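Local coordinates for aspartate semialdehyde dehydrogenase (Francisella tularensis subsp. tularensis, PDB 4WOJ), which probably catalyses the NADPH-dependent reductive dephosphorylation of L-aspartyl-4-phosphate to L-aspartate-semialdehyde, an early step towards lysine, threonine and methionine, at residues B[94-97]-B[98-102]; B[357-360]-B[361-365]. All blocks are in the same frame, centred on the assembly; numbering follows the deposited sequence.

Contact 1: B[94-97]-B[98-102]; sequences AGWQ and GFWID
The W96 indole lays one face on the backbone of G98. On that face, the G98 N sits 3.6 Å above the ring plane, and the G98 CA makes a CH-pi contact, 3.9 Å from the centroid of the six-membered ring and 21° off its normal. The G98 O covers the same face farther out, 3.6 Å from W96 CZ3. At the far end of the ring, W96 CH2 comes within 3.4 Å of the F99 O along an oblique line, and W96 CZ3 reaches W100 CE3 at 4.2 Å, again obliquely to both indoles. The torsion that turns the W96 ring forward over the chain is chi1 at -177°, with CG beside the carbonyl carbon; G98, lacking a side chain, lets it settle there.

Residues 94-98 link helix 81-93 to strand 99-102 of the Rossmann-type NAD-binding domain. The helix closes in a Schellman motif with G95, at positive phi, as its C-prime residue. Beyond W96, W100 NE1 donates to D102 OD2 at 3.0 Å, approaching from above the carboxylate plane. Polar groups round the indole have partners: W96 NE1 bonds to M72 O, while R92 NH1 bonds to both W96 O and G98 O. The turn thus rests on both kinds of chemistry: the indole packs on the G98 backbone, while the preceding helix and M72 satisfy the polar groups around it.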
loop_
_atom_site.group_PDB
_atom_site.type_symbol
_atom_site.label_atom_id
_atom_site.label_comp_id
_atom_site.label_asym_id
_atom_site.label_seq_id
_atom_site.Cartn_x
_atom_site.Cartn_y
_atom_site.Cartn_z
ATOM N N ALA B 94 -3.924 -27.229 -35.911
ATOM C CA ALA B 94 -5.025 -27.560 -36.824
ATOM C C ALA B 94 -5.182 -26.559 -37.972
ATOM O O ALA B 94 -6.259 -26.465 -38.541
ATOM C CB ALA B 94 -6.327 -27.682 -36.046
ATOM N N GLY B 95 -4.120 -25.807 -38.288
ATOM C CA GLY B 95 -4.072 -24.918 -39.468
ATOM C C GLY B 95 -4.605 -23.486 -39.341
ATOM O O GLY B 95 -4.253 -22.620 -40.161
ATOM N N TRP B 96 -5.434 -23.222 -38.325
ATOM C CA TRP B 96 -6.147 -21.933 -38.185
ATOM C C TRP B 96 -5.178 -20.741 -38.178
ATOM O O TRP B 96 -4.342 -20.678 -37.317
ATOM C CB TRP B 96 -6.946 -21.925 -36.878
ATOM C CG TRP B 96 -7.778 -20.703 -36.629
ATOM C CD1 TRP B 96 -8.900 -20.333 -37.310
ATOM C CD2 TRP B 96 -7.595 -19.716 -35.593
ATOM N NE1 TRP B 96 -9.425 -19.179 -36.773
ATOM C CE2 TRP B 96 -8.640 -18.772 -35.726
ATOM C CE3 TRP B 96 -6.647 -19.532 -34.573
ATOM C CZ2 TRP B 96 -8.764 -17.656 -34.876
ATOM C CZ3 TRP B 96 -6.771 -18.426 -33.727
ATOM C CH2 TRP B 96 -7.828 -17.503 -33.883
ATOM N N GLN B 97 -5.328 -19.800 -39.111
ATOM C CA GLN B 97 -4.457 -18.612 -39.180
ATOM C C GLN B 97 -5.121 -17.266 -38.822
ATOM O O GLN B 97 -4.701 -16.207 -39.303
ATOM C CB GLN B 97 -3.848 -18.478 -40.562
ATOM C CG GLN B 97 -2.792 -19.507 -40.877
ATOM C CD GLN B 97 -2.581 -19.585 -42.369
ATOM O OE1 GLN B 97 -2.630 -18.567 -43.057
ATOM N NE2 GLN B 97 -2.397 -20.794 -42.892
ATOM N N GLY B 98 -6.125 -17.311 -37.960
ATOM C CA GLY B 98 -6.790 -16.108 -37.522
ATOM C C GLY B 98 -6.132 -15.432 -36.330
ATOM O O GLY B 98 -5.181 -15.947 -35.732
ATOM N N PHE B 99 -6.663 -14.264 -35.985
ATOM C CA PHE B 99 -6.137 -13.461 -34.885
ATOM C C PHE B 99 -6.607 -13.930 -33.527
ATOM O O PHE B 99 -7.793 -14.132 -33.282
ATOM C CB PHE B 99 -6.520 -12.005 -35.046
ATOM C CG PHE B 99 -5.986 -11.370 -36.285
ATOM C CD1 PHE B 99 -6.719 -11.402 -37.463
ATOM C CD2 PHE B 99 -4.799 -10.688 -36.256
ATOM C CE1 PHE B 99 -6.252 -10.781 -38.608
ATOM C CE2 PHE B 99 -4.324 -10.066 -37.383
ATOM C CZ PHE B 99 -5.048 -10.105 -38.565
ATOM N N TRP B 100 -5.641 -14.099 -32.646
ATOM C CA TRP B 100 -5.887 -14.516 -31.282
ATOM C C TRP B 100 -5.541 -13.316 -30.405
ATOM O O TRP B 100 -4.375 -12.909 -30.305
ATOM C CB TRP B 100 -4.993 -15.708 -30.951
ATOM C CG TRP B 100 -5.063 -16.179 -29.564
ATOM C CD1 TRP B 100 -4.270 -15.795 -28.547
ATOM C CD2 TRP B 100 -5.950 -17.169 -29.036
ATOM N NE1 TRP B 100 -4.615 -16.466 -27.401
ATOM C CE2 TRP B 100 -5.635 -17.327 -27.678
ATOM C CE3 TRP B 100 -6.985 -17.943 -29.581
ATOM C CZ2 TRP B 100 -6.328 -18.221 -26.839
ATOM C CZ3 TRP B 100 -7.660 -18.847 -28.753
ATOM C CH2 TRP B 100 -7.338 -18.966 -27.401
ATOM N N ILE B 101 -6.573 -12.731 -29.811
ATOM C CA ILE B 101 -6.407 -11.633 -28.869
ATOM C C ILE B 101 -6.641 -12.248 -27.492
ATOM O O ILE B 101 -7.647 -12.897 -27.266
ATOM C CB ILE B 101 -7.386 -10.472 -29.158
ATOM C CG1 ILE B 101 -7.096 -9.853 -30.524
ATOM C CG2 ILE B 101 -7.260 -9.384 -28.118
ATOM C CD1 ILE B 101 -8.290 -9.162 -31.146
ATOM N N ASP B 102 -5.707 -12.048 -26.575
ATOM C CA ASP B 102 -5.761 -12.737 -25.288
ATOM C C ASP B 102 -5.388 -11.861 -24.112
ATOM O O ASP B 102 -4.411 -11.086 -24.196
ATOM C CB ASP B 102 -4.764 -13.889 -25.334
ATOM C CG ASP B 102 -5.042 -14.963 -24.274
ATOM O OD1 ASP B 102 -5.809 -14.701 -23.292
ATOM O OD2 ASP B 102 -4.459 -16.067 -24.443
#

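Contact 2: B[357-360]-B[361-365]; sequences AAEP and LRRVL
E359 and R362 form an i, i+3 salt bridge on helix 354-369, the C-terminal helix that packs against the Rossmann-type sheet. The two side chains run side by side. The R362 chain leaves its backbone with CB 3.6 Å from the E359 O and is extended through CG; its CD passes E359 OE1 at 4.0 Å, and a bend at chi3 (74°) brings the NE/NH1 edge of the guanidinium to the carboxylate. There R362 NE meets both acid oxygens by weak bonds, at 3.3 Å to E359 OE1 and 3.2 Å to E359 OE2. R362 NH1 makes the short bond, 2.7 Å to E359 OE2 with an N-H...O angle of 163°. This oxygen lies near the guanidinium plane and is met on its syn side, although the two flat groups are inclined by 42°. The tip, NH2, turns to another acid, D32, in a salt bridge, while R26 also bridges E359 OE2. With two arginines on it, the carboxylate is probably kept ionised.

R363 CG passes 3.3 Å from the E359 O, and its guanidinium goes on to a salt bridge with D118. The helix is kinked at P360, whose N has no hydrogen to offer the preceding turn. Backbone bonding carries on across the kink, with R362 N bonded to A358 O and R363 N to E359 O. At the N-terminal side, A357 has its side chain about 6 Å from that of C141, the probable acyl-thioester cysteine. L361 CG rests 3.4 Å from the A357 O.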
loop_
_atom_site.group_PDB
_atom_site.type_symbol
_atom_site.label_atom_id
_atom_site.label_comp_id
_atom_site.label_asym_id
_atom_site.label_seq_id
_atom_site.Cartn_x
_atom_site.Cartn_y
_atom_site.Cartn_z
ATOM N N ALA B 357 -7.237 -4.478 -17.883
ATOM C CA ALA B 357 -7.517 -5.772 -18.513
ATOM C C ALA B 357 -8.294 -5.673 -19.812
ATOM O O ALA B 357 -7.775 -5.997 -20.864
ATOM C CB ALA B 357 -8.209 -6.688 -17.522
ATOM N N ALA B 358 -9.540 -5.219 -19.724
ATOM C CA ALA B 358 -10.475 -5.205 -20.852
ATOM C C ALA B 358 -10.181 -4.230 -21.954
ATOM O O ALA B 358 -10.314 -4.579 -23.134
ATOM C CB ALA B 358 -11.880 -4.945 -20.317
ATOM N N GLU B 359 -9.854 -2.989 -21.614
ATOM C CA GLU B 359 -9.856 -1.898 -22.600
ATOM C C GLU B 359 -8.845 -2.087 -23.727
ATOM O O GLU B 359 -9.160 -1.825 -24.890
ATOM C CB GLU B 359 -9.689 -0.534 -21.895
ATOM C CG GLU B 359 -9.993 0.740 -22.712
ATOM C CD GLU B 359 -11.405 0.790 -23.305
ATOM O OE1 GLU B 359 -12.251 -0.057 -22.949
ATOM O OE2 GLU B 359 -11.660 1.659 -24.168
ATOM N N PRO B 360 -7.618 -2.535 -23.397
ATOM C CA PRO B 360 -6.628 -2.682 -24.445
ATOM C C PRO B 360 -7.031 -3.702 -25.486
ATOM O O PRO B 360 -6.685 -3.581 -26.688
ATOM C CB PRO B 360 -5.394 -3.159 -23.680
ATOM C CG PRO B 360 -5.607 -2.642 -22.292
ATOM C CD PRO B 360 -7.057 -2.774 -22.056
ATOM N N LEU B 361 -7.725 -4.722 -25.013
ATOM C CA LEU B 361 -8.130 -5.826 -25.858
ATOM C C LEU B 361 -9.146 -5.332 -26.866
ATOM O O LEU B 361 -8.954 -5.506 -28.079
ATOM C CB LEU B 361 -8.682 -6.964 -24.986
ATOM C CG LEU B 361 -7.696 -7.532 -23.946
ATOM C CD1 LEU B 361 -8.204 -8.844 -23.384
ATOM C CD2 LEU B 361 -6.283 -7.715 -24.560
ATOM N N ARG B 362 -10.224 -4.724 -26.340
ATOM C CA ARG B 362 -11.247 -4.040 -27.142
ATOM C C ARG B 362 -10.647 -3.144 -28.190
ATOM O O ARG B 362 -11.092 -3.121 -29.320
ATOM C CB ARG B 362 -12.157 -3.179 -26.261
ATOM C CG ARG B 362 -13.349 -2.595 -27.000
ATOM C CD ARG B 362 -14.148 -1.595 -26.144
ATOM N NE ARG B 362 -13.472 -0.305 -25.976
ATOM C CZ ARG B 362 -13.397 0.657 -26.901
ATOM N NH1 ARG B 362 -12.762 1.787 -26.641
ATOM N NH2 ARG B 362 -13.948 0.502 -28.082
ATOM N N ARG B 363 -9.637 -2.392 -27.823
ATOM C CA ARG B 363 -9.076 -1.417 -28.749
ATOM C C ARG B 363 -8.222 -2.052 -29.869
ATOM O O ARG B 363 -8.168 -1.557 -30.982
ATOM C CB ARG B 363 -8.288 -0.349 -27.966
ATOM C CG ARG B 363 -9.196 0.570 -27.118
ATOM C CD ARG B 363 -8.363 1.517 -26.255
ATOM N NE ARG B 363 -7.550 2.345 -27.131
ATOM C CZ ARG B 363 -7.881 3.555 -27.561
ATOM N NH1 ARG B 363 -9.017 4.163 -27.182
ATOM N NH2 ARG B 363 -7.060 4.193 -28.356
ATOM N N VAL B 364 -7.557 -3.155 -29.578
ATOM C CA VAL B 364 -6.763 -3.823 -30.596
ATOM C C VAL B 364 -7.668 -4.603 -31.540
ATOM O O VAL B 364 -7.421 -4.672 -32.749
ATOM C CB VAL B 364 -5.658 -4.686 -29.996
ATOM C CG1 VAL B 364 -6.167 -5.971 -29.368
ATOM C CG2 VAL B 364 -4.584 -4.951 -31.067
ATOM N N LEU B 365 -8.756 -5.141 -31.006
ATOM C CA LEU B 365 -9.803 -5.711 -31.850
ATOM C C LEU B 365 -10.211 -4.745 -32.946
ATOM O O LEU B 365 -10.317 -5.133 -34.109
ATOM C CB LEU B 365 -11.031 -6.053 -31.011
ATOM C CG LEU B 365 -12.236 -6.580 -31.785
ATOM C CD1 LEU B 365 -11.914 -7.855 -32.549
ATOM C CD2 LEU B 365 -13.431 -6.808 -30.856
#

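How the contacts relate
Contact 1 comes first along the chain, where 94-97 leaves helix 81-93 and turns directly into strand 99-102. Contact 2 follows much later, within helix 354-369 near the C terminus. Each joins consecutive segments, so both are local; they lie in series, neither nesting nor crossing. Their centres are about 17 Å apart, yet they meet through I101: its CG2 lies 3.8 Å from V364 CG1, and its CD1 is 3.8 Å from L365 CA. L361 CD2 adds a packing contact with D102 O. The C-terminal helix is thereby packed on an inner strand of the parallel sheet, between 74-77 and 135-138, bringing the end of the chain back to the NAD-binding domain.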